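Local coordinates for protein tyrocidine synthetase 3 (Brevibacillus brevis, PDB 2JGP) that probably presents a growing peptide on its carrier domain and forms peptide bonds in its condensation domain during nonribosomal synthesis of the antibiotic tyrocidine, at residues L500-A503 and A504-Q508; I512-G515 and E516-M519. All blocks are in the same frame, centred on the assembly; numbering follows the deposited sequence.

Overall arrangement
Contacts 1 and 2 follow one another near the C-terminus of the chain, within the condensation domain: 500-508 closes helix 489-508, and the turn and tail at 512-519 fold back beside it. Their centres lie 10 Å apart. The return is apolar, with Ile506 CG2 3.9 Å from Ile517 CD1 and Ile502 CD1 4.0 Å from Met519 SD, which shows that one side of the helix receives the tail. Both contacts lie on the same side of the chain's centre, about 27 and 31 Å from it. Contact 2 also touches the start of helix 387-403, which farther along carries Gln396 and Asp400 of the sodium site.

Contact 1: L500-A503 and A504-Q508; sequences LTIA and ASIVQ
Ile506 packs one turn beyond Ile502 and Ala503 in the same helix, and its side chain can be followed over their carbonyl oxygens. Ile506 CB stands 3.8 Å from Ile502 O. The branches then part: CG2 stays over Ile502, 3.4 Å from its O, whereas CG1 lies between the backbone N and the carbonyl carbon (chi1 64°), 3.3 Å from Ala503 O and nearly as close to Ile502 O. That setting, with a second bend at chi2, brings the tip across the preceding turn, Ile506 CD1 ending 3.2 Å from Ala503 O. Ile506 CG2 is a looser 4.4 Å from Ile502 CG2. The oxygens under Ile506 keep their helical bonds, from Ile506 N to Ile502 O (3.0 Å) and from Val507 N to Ala503 O. Thr501 O is gripped twice, by Ser505 N and by Ser505 OG at 2.8 Å, the two donors arriving from opposite faces of the carbonyl plane. With OG beside the backbone N (chi1 -55°), the hydroxyl folds back on the preceding turn. The apolar residues face two other helices: Ala503, Ile506 and Val507 meet Leu314, Leu318 and Leu321 of helix 312-325, while Ile502 rests on Val339 and Leu340 of helix 329-345.

Contact 2: I512-G515 and E516-M519; sequences IRLG and EIDM
A short 3-10 turn at 514-516, in the loop that follows helix 489-508 near the C-terminus, brings Ile512, Arg513 and Leu514 against Glu516 and Ile517. Two i to i+3 bonds define it: Glu516 N to Arg513 O at 2.8 Å, and Ile517 N to Leu514 O at 3.2 Å. In both, the donor stands well above the carbonyl plane, 52° out of it in the first and 67° in the second, as expected of so tight a winding. Ile517 N also makes a weak bond to Arg513 O.

Among the side chains, Ile512 crosses Ile517 at about a right angle, its CG2 3.8 Å from Ile517 CG1. With CG1 anti to the backbone N (chi1 -171°), the longer branch of Ile512 runs between Glu516 and Ile517, its CD1 3.8 Å from both Glu516 O and Ile517 CA. Leu514 and Ile517 lie side by side and point the same way, CD2 of Leu514 being 4.1 Å from CD1 of Ile517. Backbone bonds pair Ile512 with Phe387, Leu514 with Lys385 and Gly515 with Arg383, tying Ile512 and the turn itself to the start of helix 387-403 and the residues just before it.

Arg513 and Glu516 form no salt bridge: Arg513 NE is 5.4 Å from Glu516 OE1, and Arg513 NH1 bonds instead to Glu384 O. Attraction between these charges is therefore probably modest. Lys343 NZ bonds to both Leu514 O and Ile517 O, so a positive charge on helix 329-345 bridges a carbonyl in the turn and one just after it, and would probably polarise them.

Contact 1: L500-A503 and A504-Q508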
ATOM      1  N   LEU A 500      -4.216  23.225  -1.445  1.00 57.08           N
ATOM      2  CA  LEU A 500      -4.409  23.838  -0.133  1.00 56.85           C
ATOM      3  C   LEU A 500      -5.559  24.837  -0.133  1.00 56.83           C
ATOM      4  O   LEU A 500      -6.244  24.978   0.873  1.00 56.15           O
ATOM      5  CB  LEU A 500      -3.129  24.523   0.349  1.00 56.93           C
ATOM      6  CG  LEU A 500      -1.920  23.612   0.560  1.00 56.90           C
ATOM      7  CD1 LEU A 500      -0.712  24.443   0.980  1.00 56.27           C
ATOM      8  CD2 LEU A 500      -2.228  22.527   1.582  1.00 56.61           C
ATOM      9  N   THR A 501      -5.760  25.540  -1.249  1.00 56.81           N
ATOM     10  CA  THR A 501      -6.904  26.439  -1.369  1.00 57.18           C
ATOM     11  C   THR A 501      -8.211  25.633  -1.374  1.00 57.03           C
ATOM     12  O   THR A 501      -9.165  25.991  -0.689  1.00 56.68           O
ATOM     13  CB  THR A 501      -6.807  27.366  -2.610  1.00 57.46           C
ATOM     14  OG1 THR A 501      -6.756  26.583  -3.807  1.00 60.43           O
ATOM     15  CG2 THR A 501      -5.559  28.230  -2.542  1.00 56.09           C
ATOM     16  N   ILE A 502      -8.243  24.531  -2.123  1.00 56.73           N
ATOM     17  CA  ILE A 502      -9.420  23.667  -2.138  1.00 56.58           C
ATOM     18  C   ILE A 502      -9.686  23.134  -0.726  1.00 56.36           C
ATOM     19  O   ILE A 502     -10.823  23.159  -0.247  1.00 56.19           O
ATOM     20  CB  ILE A 502      -9.266  22.499  -3.146  1.00 56.79           C
ATOM     21  CG1 ILE A 502      -9.336  23.026  -4.581  1.00 56.83           C
ATOM     22  CG2 ILE A 502     -10.357  21.447  -2.924  1.00 56.82           C
ATOM     23  CD1 ILE A 502      -8.800  22.054  -5.620  1.00 57.90           C
ATOM     24  N   ALA A 503      -8.626  22.680  -0.063  1.00 56.00           N
ATOM     25  CA  ALA A 503      -8.718  22.138   1.289  1.00 56.03           C
ATOM     26  C   ALA A 503      -9.286  23.160   2.274  1.00 55.95           C
ATOM     27  O   ALA A 503     -10.155  22.835   3.080  1.00 56.18           O
ATOM     28  CB  ALA A 503      -7.346  21.650   1.758  1.00 55.65           C
ATOM     29  N   ALA A 504      -8.796  24.393   2.198  1.00 56.09           N
ATOM     30  CA  ALA A 504      -9.265  25.471   3.074  1.00 56.16           C
ATOM     31  C   ALA A 504     -10.753  25.752   2.862  1.00 56.51           C
ATOM     32  O   ALA A 504     -11.511  25.905   3.826  1.00 56.44           O
ATOM     33  CB  ALA A 504      -8.441  26.736   2.839  1.00 56.20           C
ATOM     34  N   SER A 505     -11.164  25.790   1.598  1.00 57.07           N
ATOM     35  CA  SER A 505     -12.547  26.090   1.225  1.00 57.54           C
ATOM     36  C   SER A 505     -13.541  25.033   1.710  1.00 57.41           C
ATOM     37  O   SER A 505     -14.623  25.369   2.196  1.00 57.13           O
ATOM     38  CB  SER A 505     -12.657  26.217  -0.295  1.00 57.63           C
ATOM     39  OG  SER A 505     -11.741  27.177  -0.784  1.00 60.05           O
ATOM     40  N   ILE A 506     -13.181  23.759   1.568  1.00 57.38           N
ATOM     41  CA  ILE A 506     -14.064  22.670   1.985  1.00 57.53           C
ATOM     42  C   ILE A 506     -14.135  22.547   3.515  1.00 57.62           C
ATOM     43  O   ILE A 506     -15.160  22.128   4.051  1.00 57.18           O
ATOM     44  CB  ILE A 506     -13.710  21.312   1.309  1.00 57.74           C
ATOM     45  CG1 ILE A 506     -12.321  20.805   1.710  1.00 58.22           C
ATOM     46  CG2 ILE A 506     -13.787  21.445  -0.204  1.00 57.65           C
ATOM     47  CD1 ILE A 506     -12.218  20.340   3.152  1.00 59.55           C
ATOM     48  N   VAL A 507     -13.063  22.926   4.212  1.00 57.57           N
ATOM     49  CA  VAL A 507     -13.101  23.005   5.678  1.00 57.50           C
ATOM     50  C   VAL A 507     -14.019  24.160   6.126  1.00 57.78           C
ATOM     51  O   VAL A 507     -14.814  24.010   7.067  1.00 57.61           O
ATOM     52  CB  VAL A 507     -11.681  23.167   6.282  1.00 57.33           C
ATOM     53  CG1 VAL A 507     -11.752  23.567   7.756  1.00 56.94           C
ATOM     54  CG2 VAL A 507     -10.893  21.872   6.138  1.00 57.00           C
ATOM     55  N   GLN A 508     -13.904  25.303   5.448  1.00 58.08           N
ATOM     56  CA  GLN A 508     -14.786  26.456   5.684  1.00 58.41           C
ATOM     57  C   GLN A 508     -16.255  26.085   5.488  1.00 58.35           C
ATOM     58  O   GLN A 508     -17.107  26.425   6.311  1.00 58.24           O
ATOM     59  CB  GLN A 508     -14.422  27.603   4.728  1.00 58.61           C
ATOM     60  CG  GLN A 508     -15.261  28.894   4.892  1.00 59.77           C
ATOM     61  CD  GLN A 508     -15.138  29.840   3.708  1.00 61.58           C
ATOM     62  OE1 GLN A 508     -15.654  30.961   3.735  1.00 63.88           O
ATOM     63  NE2 GLN A 508     -14.443  29.400   2.664  1.00 63.22           N
TER

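Contact 2: I512-G515 and E516-M519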
ATOM      1  N   ILE A 512     -20.292  23.310   0.110  1.00 60.00           N
ATOM      2  CA  ILE A 512     -20.021  24.047  -1.123  1.00 60.44           C
ATOM      3  C   ILE A 512     -20.076  23.092  -2.309  1.00 60.86           C
ATOM      4  O   ILE A 512     -19.629  21.949  -2.215  1.00 60.66           O
ATOM      5  CB  ILE A 512     -18.640  24.736  -1.084  1.00 60.16           C
ATOM      6  CG1 ILE A 512     -18.478  25.683  -2.276  1.00 60.60           C
ATOM      7  CG2 ILE A 512     -17.514  23.698  -1.047  1.00 60.86           C
ATOM      8  CD1 ILE A 512     -17.261  26.579  -2.176  1.00 60.44           C
ATOM      9  N   ARG A 513     -20.642  23.552  -3.418  1.00 61.55           N
ATOM     10  CA  ARG A 513     -20.718  22.723  -4.614  1.00 62.03           C
ATOM     11  C   ARG A 513     -19.386  22.778  -5.350  1.00 62.17           C
ATOM     12  O   ARG A 513     -18.711  23.811  -5.363  1.00 62.21           O
ATOM     13  CB  ARG A 513     -21.905  23.132  -5.490  1.00 62.23           C
ATOM     14  CG  ARG A 513     -23.245  22.902  -4.780  1.00 62.79           C
ATOM     15  CD  ARG A 513     -24.441  23.041  -5.703  1.00 64.08           C
ATOM     16  NE  ARG A 513     -25.708  22.903  -4.980  1.00 64.62           N
ATOM     17  CZ  ARG A 513     -26.262  21.747  -4.611  1.00 65.53           C
ATOM     18  NH1 ARG A 513     -25.678  20.591  -4.881  1.00 65.91           N
ATOM     19  NH2 ARG A 513     -27.416  21.744  -3.957  1.00 66.24           N
ATOM     20  N   LEU A 514     -18.992  21.653  -5.940  1.00 62.48           N
ATOM     21  CA  LEU A 514     -17.659  21.538  -6.534  1.00 62.79           C
ATOM     22  C   LEU A 514     -17.356  22.665  -7.525  1.00 63.34           C
ATOM     23  O   LEU A 514     -16.256  23.219  -7.519  1.00 63.20           O
ATOM     24  CB  LEU A 514     -17.474  20.174  -7.212  1.00 62.72           C
ATOM     25  CG  LEU A 514     -17.562  18.922  -6.331  1.00 62.71           C
ATOM     26  CD1 LEU A 514     -16.919  17.741  -7.042  1.00 62.22           C
ATOM     27  CD2 LEU A 514     -16.933  19.129  -4.955  1.00 62.71           C
ATOM     28  N   GLY A 515     -18.333  23.006  -8.361  1.00 64.12           N
ATOM     29  CA  GLY A 515     -18.175  24.087  -9.333  1.00 64.71           C
ATOM     30  C   GLY A 515     -17.984  25.465  -8.717  1.00 65.41           C
ATOM     31  O   GLY A 515     -17.383  26.343  -9.333  1.00 65.48           O
ATOM     32  N   GLU A 516     -18.503  25.659  -7.507  1.00 66.31           N
ATOM     33  CA  GLU A 516     -18.387  26.940  -6.801  1.00 67.10           C
ATOM     34  C   GLU A 516     -17.070  27.086  -6.036  1.00 67.55           C
ATOM     35  O   GLU A 516     -16.747  28.177  -5.571  1.00 67.39           O
ATOM     36  CB  GLU A 516     -19.572  27.143  -5.843  1.00 67.19           C
ATOM     37  CG  GLU A 516     -20.742  27.903  -6.449  1.00 68.17           C
ATOM     38  CD  GLU A 516     -21.395  27.170  -7.606  1.00 69.12           C
ATOM     39  OE1 GLU A 516     -22.038  26.125  -7.362  1.00 69.50           O
ATOM     40  OE2 GLU A 516     -21.281  27.651  -8.756  1.00 69.35           O
ATOM     41  N   ILE A 517     -16.315  25.998  -5.899  1.00 68.39           N
ATOM     42  CA  ILE A 517     -15.014  26.061  -5.236  1.00 69.06           C
ATOM     43  C   ILE A 517     -14.069  26.926  -6.071  1.00 69.97           C
ATOM     44  O   ILE A 517     -13.647  26.532  -7.163  1.00 70.04           O
ATOM     45  CB  ILE A 517     -14.402  24.654  -5.009  1.00 68.94           C
ATOM     46  CG1 ILE A 517     -15.277  23.828  -4.068  1.00 68.84           C
ATOM     47  CG2 ILE A 517     -13.001  24.772  -4.429  1.00 69.01           C
ATOM     48  CD1 ILE A 517     -14.768  22.414  -3.830  1.00 68.51           C
ATOM     49  N   ASP A 518     -13.765  28.118  -5.564  1.00 71.08           N
ATOM     50  CA  ASP A 518     -12.889  29.054  -6.263  1.00 71.97           C
ATOM     51  C   ASP A 518     -11.427  28.695  -5.993  1.00 72.55           C
ATOM     52  O   ASP A 518     -10.825  29.151  -5.019  1.00 72.84           O
ATOM     53  CB  ASP A 518     -13.189  30.498  -5.843  1.00 72.09           C
ATOM     54  CG  ASP A 518     -12.389  31.526  -6.635  1.00 72.69           C
ATOM     55  OD1 ASP A 518     -11.828  31.179  -7.698  1.00 73.52           O
ATOM     56  OD2 ASP A 518     -12.330  32.694  -6.193  1.00 73.87           O
ATOM     57  N   MET A 519     -10.876  27.860  -6.864  1.00 73.08           N
ATOM     58  CA  MET A 519      -9.482  27.448  -6.785  1.00 73.49           C
ATOM     59  C   MET A 519      -8.560  28.565  -7.277  1.00 73.93           C
ATOM     60  O   MET A 519      -7.425  28.680  -6.807  1.00 74.09           O
ATOM     61  CB  MET A 519      -9.293  26.192  -7.640  1.00 73.45           C
ATOM     62  CG  MET A 519      -7.921  25.558  -7.592  1.00 73.37           C
ATOM     63  SD  MET A 519      -7.780  24.252  -8.833  1.00 71.80           S
ATOM     64  CE  MET A 519      -7.693  25.213 -10.342  1.00 72.26           C
TER